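Local coordinates for SusD superfamily protein (Bacteroides vulgatus, PDB 3MYV) that probably binds polysaccharide at the outer membrane of a gut Bacteroides, at residues A[228-234]-A[363-369]; A[356-361]-A[373-378]. One frame throughout, in Å; residues are numbered along the deposited sequence.

Contact 1: A[228-234]-A[363-369]. With EDO (1,2-ethanediol), chain H.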
ATOM      1  N   LEU A 228       4.733 -17.803  -6.279  1.00 16.96           N
ATOM      2  CA  LEU A 228       5.871 -17.074  -5.747  1.00 17.37           C
ATOM      3  C   LEU A 228       7.046 -17.128  -6.716  1.00 16.06           C
ATOM      4  O   LEU A 228       7.326 -18.166  -7.294  1.00 16.59           O
ATOM      5  CB  LEU A 228       6.314 -17.655  -4.414  1.00 16.19           C
ATOM      6  CG  LEU A 228       5.379 -17.476  -3.242  1.00 19.04           C
ATOM      7  CD1 LEU A 228       5.936 -18.231  -2.037  1.00 15.46           C
ATOM      8  CD2 LEU A 228       5.167 -15.982  -2.948  1.00 13.83           C
ATOM      9  N   TYR A 229       7.745 -16.014  -6.877  1.00 16.54           N
ATOM     10  CA  TYR A 229       9.023 -16.007  -7.630  1.00 14.77           C
ATOM     11  C   TYR A 229      10.062 -16.852  -6.925  1.00 16.73           C
ATOM     12  O   TYR A 229      10.337 -16.627  -5.756  1.00 15.70           O
ATOM     13  CB  TYR A 229       9.597 -14.584  -7.788  1.00 16.45           C
ATOM     14  CG  TYR A 229       8.579 -13.621  -8.321  1.00 14.37           C
ATOM     15  CD1 TYR A 229       7.949 -13.873  -9.533  1.00 12.56           C
ATOM     16  CD2 TYR A 229       8.208 -12.485  -7.616  1.00 15.25           C
ATOM     17  CE1 TYR A 229       6.976 -13.044 -10.006  1.00 11.26           C
ATOM     18  CE2 TYR A 229       7.232 -11.622  -8.112  1.00 17.19           C
ATOM     19  CZ  TYR A 229       6.623 -11.918  -9.318  1.00 14.23           C
ATOM     20  OH  TYR A 229       5.608 -11.132  -9.827  1.00 16.26           O
ATOM     21  N   PRO A 230      10.693 -17.803  -7.643  1.00 17.77           N
ATOM     22  CA  PRO A 230      11.809 -18.565  -7.068  1.00 17.18           C
ATOM     23  C   PRO A 230      12.999 -17.670  -6.775  1.00 16.06           C
ATOM     24  O   PRO A 230      13.157 -16.600  -7.401  1.00 15.50           O
ATOM     25  CB  PRO A 230      12.198 -19.555  -8.175  1.00 19.83           C
ATOM     26  CG  PRO A 230      11.143 -19.499  -9.171  1.00 21.29           C
ATOM     27  CD  PRO A 230      10.321 -18.272  -8.986  1.00 19.37           C
ATOM     28  N   HIS A 231      13.817 -18.128  -5.830  1.00 17.88           N
ATOM     29  CA  HIS A 231      15.037 -17.456  -5.400  1.00 17.51           C
ATOM     30  C   HIS A 231      15.848 -16.923  -6.615  1.00 19.77           C
ATOM     31  O   HIS A 231      16.217 -15.746  -6.674  1.00 20.55           O
ATOM     32  CB  HIS A 231      15.873 -18.443  -4.592  1.00 19.40           C
ATOM     33  CG  HIS A 231      17.176 -17.888  -4.107  1.00 17.14           C
ATOM     34  ND1 HIS A 231      17.288 -17.173  -2.939  1.00 16.07           N
ATOM     35  CD2 HIS A 231      18.423 -17.958  -4.630  1.00 27.59           C
ATOM     36  CE1 HIS A 231      18.552 -16.830  -2.755  1.00 23.38           C
ATOM     37  NE2 HIS A 231      19.259 -17.285  -3.775  1.00 25.30           N
ATOM     38  N   GLU A 232      16.085 -17.806  -7.577  1.00 17.34           N
ATOM     39  CA  GLU A 232      16.967 -17.514  -8.731  1.00 19.38           C
ATOM     40  C   GLU A 232      16.348 -16.557  -9.737  1.00 17.27           C
ATOM     41  O   GLU A 232      17.054 -16.037 -10.586  1.00 16.66           O
ATOM     42  CB  GLU A 232      17.369 -18.773  -9.515  1.00 20.79           C
ATOM     43  CG  GLU A 232      17.346 -20.048  -8.762  1.00 33.33           C
ATOM     44  CD  GLU A 232      15.925 -20.597  -8.583  1.00 38.58           C
ATOM     45  OE1 GLU A 232      15.243 -20.968  -9.587  1.00 36.94           O
ATOM     46  OE2 GLU A 232      15.510 -20.649  -7.414  1.00 26.88           O
ATOM     47  N   LYS A 233      15.035 -16.349  -9.653  1.00 17.46           N
ATOM     48  CA  LYS A 233      14.325 -15.479 -10.571  1.00 18.64           C
ATOM     49  C   LYS A 233      13.787 -14.211  -9.904  1.00 15.39           C
ATOM     50  O   LYS A 233      13.072 -13.429 -10.533  1.00 18.56           O
ATOM     51  CB  LYS A 233      13.137 -16.233 -11.148  1.00 20.23           C
ATOM     52  CG  LYS A 233      13.487 -17.572 -11.740  1.00 25.44           C
ATOM     53  CD  LYS A 233      14.050 -17.433 -13.115  1.00 35.24           C
ATOM     54  CE  LYS A 233      14.082 -18.792 -13.802  1.00 42.95           C
ATOM     55  NZ  LYS A 233      15.002 -18.755 -14.969  1.00 46.25           N
ATOM     56  N   TYR A 234      14.067 -14.038  -8.625  1.00 16.86           N
ATOM     57  CA  TYR A 234      13.503 -12.923  -7.840  1.00 15.05           C
ATOM     58  C   TYR A 234      13.922 -11.537  -8.356  1.00 16.33           C
ATOM     59  O   TYR A 234      13.073 -10.668  -8.591  1.00 15.70           O
ATOM     60  CB  TYR A 234      13.902 -13.083  -6.368  1.00 14.70           C
ATOM     61  CG  TYR A 234      13.238 -12.117  -5.422  1.00 13.82           C
ATOM     62  CD1 TYR A 234      11.981 -12.367  -4.907  1.00 15.41           C
ATOM     63  CD2 TYR A 234      13.886 -10.937  -5.040  1.00 17.32           C
ATOM     64  CE1 TYR A 234      11.406 -11.491  -4.005  1.00 15.72           C
ATOM     65  CE2 TYR A 234      13.306 -10.059  -4.171  1.00 15.36           C
ATOM     66  CZ  TYR A 234      12.064 -10.330  -3.666  1.00 16.23           C
ATOM     67  OH  TYR A 234      11.492  -9.459  -2.779  1.00 15.53           O
ATOM     68  N   ILE A 363       8.577 -17.897   2.686  1.00 15.21           N
ATOM     69  CA  ILE A 363       9.121 -16.597   2.273  1.00 14.99           C
ATOM     70  C   ILE A 363      10.593 -16.480   2.705  1.00 11.22           C
ATOM     71  O   ILE A 363      11.457 -15.969   1.956  1.00 11.74           O
ATOM     72  CB  ILE A 363       8.281 -15.433   2.842  1.00 16.53           C
ATOM     73  CG1 ILE A 363       6.839 -15.520   2.299  1.00 17.29           C
ATOM     74  CG2 ILE A 363       8.950 -14.060   2.554  1.00 14.60           C
ATOM     75  CD1 ILE A 363       6.702 -15.447   0.756  1.00 13.56           C
ATOM     76  N   VAL A 364      10.889 -16.945   3.917  1.00 15.41           N
ATOM     77  CA  VAL A 364      12.258 -16.902   4.438  1.00 13.24           C
ATOM     78  C   VAL A 364      13.192 -17.674   3.535  1.00 15.19           C
ATOM     79  O   VAL A 364      14.271 -17.201   3.183  1.00 14.77           O
ATOM     80  CB  VAL A 364      12.291 -17.412   5.887  1.00 13.41           C
ATOM     81  CG1 VAL A 364      13.741 -17.685   6.373  1.00 13.92           C
ATOM     82  CG2 VAL A 364      11.556 -16.385   6.776  1.00 10.35           C
ATOM     83  N   LYS A 365      12.763 -18.874   3.148  1.00 16.90           N
ATOM     84  CA  LYS A 365      13.598 -19.770   2.364  1.00 15.05           C
ATOM     85  C   LYS A 365      13.690 -19.371   0.908  1.00 14.93           C
ATOM     86  O   LYS A 365      14.688 -19.671   0.243  1.00 16.05           O
ATOM     87  CB  LYS A 365      13.114 -21.216   2.508  1.00 16.14           C
ATOM     88  CG  LYS A 365      13.307 -21.714   3.927  1.00 17.24           C
ATOM     89  CD  LYS A 365      12.695 -23.109   4.161  1.00 19.02           C
ATOM     90  CE  LYS A 365      12.953 -23.556   5.602  1.00 18.52           C
ATOM     91  NZ  LYS A 365      12.368 -24.912   5.880  1.00 23.81           N
ATOM     92  N   ARG A 366      12.649 -18.736   0.380  1.00 14.87           N
ATOM     93  CA  ARG A 366      12.748 -18.188  -0.970  1.00 14.23           C
ATOM     94  C   ARG A 366      13.815 -17.093  -0.976  1.00 15.19           C
ATOM     95  O   ARG A 366      14.566 -16.967  -1.930  1.00 17.33           O
ATOM     96  CB  ARG A 366      11.407 -17.625  -1.471  1.00 17.46           C
ATOM     97  CG  ARG A 366      11.406 -17.224  -2.959  1.00 12.17           C
ATOM     98  CD  ARG A 366      11.857 -15.790  -3.183  1.00 13.83           C
ATOM     99  NE  ARG A 366      11.057 -14.824  -2.426  1.00 10.09           N
ATOM    100  CZ  ARG A 366       9.824 -14.413  -2.742  1.00 13.42           C
ATOM    101  NH1 ARG A 366       9.198 -14.850  -3.849  1.00 14.44           N
ATOM    102  NH2 ARG A 366       9.206 -13.524  -1.956  1.00 12.72           N
ATOM    103  N   GLY A 367      13.861 -16.290   0.081  1.00 14.85           N
ATOM    104  CA  GLY A 367      14.883 -15.262   0.223  1.00 15.20           C
ATOM    105  C   GLY A 367      16.292 -15.847   0.294  1.00 16.53           C
ATOM    106  O   GLY A 367      17.168 -15.422  -0.454  1.00 15.51           O
ATOM    107  N   ASN A 368      16.471 -16.860   1.139  1.00 16.27           N
ATOM    108  CA  ASN A 368      17.746 -17.582   1.303  1.00 15.02           C
ATOM    109  C   ASN A 368      17.433 -19.012   1.769  1.00 15.32           C
ATOM    110  O   ASN A 368      16.948 -19.193   2.883  1.00 15.63           O
ATOM    111  CB  ASN A 368      18.619 -16.879   2.360  1.00 17.00           C
ATOM    112  CG  ASN A 368      19.976 -17.544   2.548  1.00 17.73           C
ATOM    113  OD1 ASN A 368      20.221 -18.649   2.021  1.00 16.96           O
ATOM    114  ND2 ASN A 368      20.865 -16.895   3.337  1.00 18.95           N
ATOM    115  N   PRO A 369      17.656 -20.021   0.913  1.00 15.70           N
ATOM    116  CA  PRO A 369      17.294 -21.380   1.289  1.00 16.57           C
ATOM    117  C   PRO A 369      18.057 -21.943   2.498  1.00 19.08           C
ATOM    118  O   PRO A 369      17.615 -22.977   3.064  1.00 18.90           O
ATOM    119  CB  PRO A 369      17.578 -22.199   0.008  1.00 20.02           C
ATOM    120  CG  PRO A 369      18.578 -21.394  -0.727  1.00 18.79           C
ATOM    121  CD  PRO A 369      18.182 -19.967  -0.468  1.00 16.47           C
TER
HETATM  122  C1  EDO H 509       6.265  -8.095  -8.156  1.00 30.33           C
HETATM  123  O1  EDO H 509       5.199  -8.698  -8.896  1.00 20.17           O
HETATM  124  C2  EDO H 509       7.541  -8.040  -8.998  1.00 20.99           C
HETATM  125  O2  EDO H 509       7.332  -7.174 -10.106  1.00 23.09           O
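Arg-366 NH1 is gripped by two partners: it gives a nearly straight hydrogen bond to Tyr-229 O (2.8 Å, 172° at the hydrogen), lying in the carbonyl plane on a lone pair of that oxygen, and it forms a salt bridge with Glu-247. At the other end of the guanidinium group NH2 meets Glu-390 and Ser-335, so both ends of the buried group are satisfied and its rotation is fixed. The aliphatic chain is bent at both chi2 (-88°) and chi3, which lays CG and CD beside the Tyr-229 carbonyl. Tyr-234 CE1 stands over the centre of the guanidinium face, 3.6 Å from Arg-366 CZ, with the two planes 53° apart; the tyrosine's OH hydrogen-bonds to Glu-390, which thus holds both side chains.

The contact joins the loop after helix 206-223 to the C-terminal end of helix 350-367, within the SusD family region. At this helix end His-231 ND1 donates to Arg-366 O (2.9 Å), the acceptor lying in the imidazole plane. Pro-369, just past the helix, sets CD over one face of the same ring, 4.1 Å from the His-231 centroid, in a CH-pi contact. Further back along the helix, the side chains of Leu-228 and Ile-363 cross at about a right angle, Leu-228 CD1 4.0 Å from Ile-363 CD1. Tyr-229 directs its ring away from the helix, and Tyr-229 OH shares a 2.6 Å hydrogen bond with O1 of a 1,2-ethanediol, probably from the crystallisation liquor.

Contact 2: A[356-361]-A[373-378]. With EDO (1,2-ethanediol), chain G.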
ATOM      1  N   GLY A 356       0.929 -20.856   9.926  1.00 13.04           N
ATOM      2  CA  GLY A 356       1.488 -19.543   9.622  1.00 14.46           C
ATOM      3  C   GLY A 356       2.998 -19.594   9.636  1.00 14.21           C
ATOM      4  O   GLY A 356       3.655 -18.899   8.867  1.00 12.55           O
ATOM      5  N   LEU A 357       3.551 -20.455  10.488  1.00 16.71           N
ATOM      6  CA  LEU A 357       5.000 -20.670  10.491  1.00 16.61           C
ATOM      7  C   LEU A 357       5.441 -21.291   9.160  1.00 16.31           C
ATOM      8  O   LEU A 357       6.497 -20.964   8.639  1.00 15.28           O
ATOM      9  CB  LEU A 357       5.392 -21.578  11.647  1.00 15.97           C
ATOM     10  CG  LEU A 357       6.888 -21.826  11.899  1.00 15.17           C
ATOM     11  CD1 LEU A 357       7.655 -20.486  11.953  1.00 12.91           C
ATOM     12  CD2 LEU A 357       7.074 -22.638  13.171  1.00 14.04           C
ATOM     13  N   GLY A 358       4.632 -22.206   8.635  1.00 17.70           N
ATOM     14  CA  GLY A 358       4.905 -22.837   7.342  1.00 15.83           C
ATOM     15  C   GLY A 358       4.981 -21.768   6.249  1.00 15.45           C
ATOM     16  O   GLY A 358       5.926 -21.723   5.449  1.00 14.80           O
ATOM     17  N   TYR A 359       4.002 -20.880   6.242  1.00 15.64           N
ATOM     18  CA  TYR A 359       3.990 -19.774   5.283  1.00 14.50           C
ATOM     19  C   TYR A 359       5.154 -18.796   5.476  1.00 14.10           C
ATOM     20  O   TYR A 359       5.756 -18.333   4.491  1.00 15.50           O
ATOM     21  CB  TYR A 359       2.643 -19.055   5.329  1.00 17.10           C
ATOM     22  CG  TYR A 359       1.490 -19.869   4.806  1.00 13.54           C
ATOM     23  CD1 TYR A 359       1.584 -20.552   3.595  1.00 17.97           C
ATOM     24  CD2 TYR A 359       0.282 -19.914   5.477  1.00 17.50           C
ATOM     25  CE1 TYR A 359       0.526 -21.278   3.113  1.00 17.28           C
ATOM     26  CE2 TYR A 359      -0.771 -20.630   5.007  1.00 16.49           C
ATOM     27  CZ  TYR A 359      -0.667 -21.300   3.815  1.00 17.55           C
ATOM     28  OH  TYR A 359      -1.737 -22.021   3.322  1.00 19.47           O
ATOM     29  N   LEU A 360       5.482 -18.493   6.735  1.00 12.52           N
ATOM     30  CA  LEU A 360       6.608 -17.619   7.027  1.00 12.75           C
ATOM     31  C   LEU A 360       7.859 -18.233   6.412  1.00 13.20           C
ATOM     32  O   LEU A 360       8.567 -17.542   5.717  1.00 11.47           O
ATOM     33  CB  LEU A 360       6.773 -17.390   8.529  1.00 12.99           C
ATOM     34  CG  LEU A 360       7.968 -16.507   8.937  1.00 14.34           C
ATOM     35  CD1 LEU A 360       7.819 -15.052   8.306  1.00 11.99           C
ATOM     36  CD2 LEU A 360       8.131 -16.512  10.415  1.00 16.78           C
ATOM     37  N   ASN A 361       8.092 -19.534   6.650  1.00 12.83           N
ATOM     38  CA  ASN A 361       9.280 -20.222   6.142  1.00 13.97           C
ATOM     39  C   ASN A 361       9.354 -20.246   4.641  1.00 13.25           C
ATOM     40  O   ASN A 361      10.438 -20.183   4.067  1.00 14.75           O
ATOM     41  CB  ASN A 361       9.427 -21.642   6.700  1.00 11.19           C
ATOM     42  CG  ASN A 361      10.138 -21.641   8.029  1.00 16.87           C
ATOM     43  OD1 ASN A 361      11.368 -21.627   8.072  1.00 16.24           O
ATOM     44  ND2 ASN A 361       9.376 -21.592   9.128  1.00 15.53           N
ATOM     45  N   VAL A 373      12.865 -20.343  10.062  1.00 14.13           N
ATOM     46  CA  VAL A 373      12.381 -19.873  11.373  1.00 13.58           C
ATOM     47  C   VAL A 373      11.808 -21.081  12.119  1.00 16.29           C
ATOM     48  O   VAL A 373      10.880 -21.746  11.619  1.00 14.77           O
ATOM     49  CB  VAL A 373      11.312 -18.744  11.248  1.00 15.22           C
ATOM     50  CG1 VAL A 373      10.806 -18.286  12.633  1.00 14.21           C
ATOM     51  CG2 VAL A 373      11.887 -17.551  10.475  1.00 14.31           C
ATOM     52  N   THR A 374      12.401 -21.389  13.271  1.00 14.53           N
ATOM     53  CA  THR A 374      11.902 -22.455  14.155  1.00 15.82           C
ATOM     54  C   THR A 374      10.727 -21.899  14.987  1.00 15.83           C
ATOM     55  O   THR A 374      10.603 -20.690  15.178  1.00 13.90           O
ATOM     56  CB  THR A 374      12.971 -22.906  15.122  1.00 18.50           C
ATOM     57  OG1 THR A 374      13.322 -21.790  15.950  1.00 17.62           O
ATOM     58  CG2 THR A 374      14.240 -23.451  14.367  1.00 17.46           C
HETATM   59  N   MSE A 375       9.893 -22.788  15.523  1.00 14.37           N
HETATM   60  CA  MSE A 375       8.745 -22.361  16.356  1.00 15.45           C
HETATM   61  C   MSE A 375       9.192 -21.474  17.538  1.00 14.38           C
HETATM   62  O   MSE A 375       8.513 -20.479  17.868  1.00 15.37           O
HETATM   63  CB  MSE A 375       7.949 -23.594  16.848  1.00 14.89           C
HETATM   64  CG  MSE A 375       6.790 -23.279  17.778  1.00 22.01           C
HETATM   65 SE   MSE A 375       5.454 -22.123  16.934  0.75 13.51          SE
HETATM   66  CE  MSE A 375       4.546 -23.461  15.859  1.00 16.33           C
ATOM     67  N   ALA A 376      10.347 -21.792  18.124  1.00 14.00           N
ATOM     68  CA  ALA A 376      10.878 -21.028  19.274  1.00 14.98           C
ATOM     69  C   ALA A 376      11.120 -19.561  18.894  1.00 15.93           C
ATOM     70  O   ALA A 376      11.012 -18.670  19.722  1.00 16.98           O
ATOM     71  CB  ALA A 376      12.183 -21.659  19.790  1.00 16.19           C
ATOM     72  N   ASP A 377      11.446 -19.331  17.628  1.00 14.18           N
ATOM     73  CA  ASP A 377      11.759 -17.993  17.115  1.00 15.30           C
ATOM     74  C   ASP A 377      10.564 -17.317  16.408  1.00 14.37           C
ATOM     75  O   ASP A 377      10.723 -16.236  15.797  1.00 14.49           O
ATOM     76  CB  ASP A 377      12.937 -18.117  16.119  1.00 15.35           C
ATOM     77  CG  ASP A 377      14.264 -18.394  16.806  1.00 22.56           C
ATOM     78  OD1 ASP A 377      14.350 -18.173  18.023  1.00 24.89           O
ATOM     79  OD2 ASP A 377      15.209 -18.831  16.123  1.00 22.41           O
ATOM     80  N   TYR A 378       9.388 -17.950  16.442  1.00 14.64           N
ATOM     81  CA  TYR A 378       8.206 -17.443  15.717  1.00 16.72           C
ATOM     82  C   TYR A 378       7.454 -16.430  16.572  1.00 18.09           C
ATOM     83  O   TYR A 378       6.474 -16.767  17.248  1.00 16.91           O
ATOM     84  CB  TYR A 378       7.276 -18.600  15.335  1.00 16.37           C
ATOM     85  CG  TYR A 378       6.050 -18.275  14.503  1.00 16.96           C
ATOM     86  CD1 TYR A 378       6.079 -17.327  13.470  1.00 14.03           C
ATOM     87  CD2 TYR A 378       4.876 -18.986  14.683  1.00 18.13           C
ATOM     88  CE1 TYR A 378       4.946 -17.093  12.667  1.00 17.79           C
ATOM     89  CE2 TYR A 378       3.743 -18.750  13.897  1.00 13.16           C
ATOM     90  CZ  TYR A 378       3.794 -17.807  12.879  1.00 17.51           C
ATOM     91  OH  TYR A 378       2.674 -17.572  12.110  1.00 14.04           O
TER
HETATM   92  C1  EDO G 507       6.978 -19.292  20.720  1.00 33.16           C
HETATM   93  O1  EDO G 507       6.488 -19.703  19.430  1.00 32.51           O
HETATM   94  C2  EDO G 507       7.589 -17.911  20.578  1.00 32.85           C
HETATM   95  O2  EDO G 507       6.660 -17.045  19.910  1.00 34.14           O
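Asn-361 pairs its side-chain amide with the backbone of Val-373: OD1 accepts from Val-373 N (2.8 Å), and ND2 donates to Val-373 O (2.9 Å) on a lone pair in the carbonyl plane. ND2 also gives a bond to Leu-357 O, one turn back in its own helix, reaching that oxygen from the face opposite to the backbone N of Asn-361, so three bonds fix the flip of the amide. Replacing Asn-361 by an alanine is likely to leave the N-H and C=O of Val-373 without these mates and free the loop to shift from the helix.

Leu-357 has CG anti to its own N (chi1 -175°), which carries its two methyls over the loop. Leu-357 CD1 rests above one face of the Tyr-378 ring, 4.1 Å from the centroid and offset toward the rim, while Leu-357 CD2 packs 3.8 Å from CE of selenomethionine Met-375. Leu-360 CD2 touches Val-373 CG2 and lies 3.8 Å from Tyr-378 CD1. With CG likewise opposite the backbone N (chi1 -176°), Tyr-378 extends past both leucines toward Gly-356, and its OH hydrogen-bonds to Ala-342 O. This is the packing of a helix-loop-helix hairpin, in which the connection folds back on helix 350-367 before helix 380-391, consistent with the TPR-like helical scaffold of SusD proteins.

Overall arrangement
From the N terminus, the chain first reaches 228-234, in the loop after helix 206-223; 128 residues, about half of them neither helix nor strand, separate it from 363-369. Contact 1 closes that long excursion by bringing the loop to the last turn of helix 350-367. Contact 2 starts earlier on the same helix, at 356-361, and closes a much shorter loop to 373-378, just before helix 380-391. Because 363-369 falls between the two segments of contact 2, the contacts cross instead of nesting. Their centres lie about 16 Å apart, and they touch where Val-364 packs on Val-373. Together they tie both connections to helix 350-367, beside helices 334-348 and 380-391.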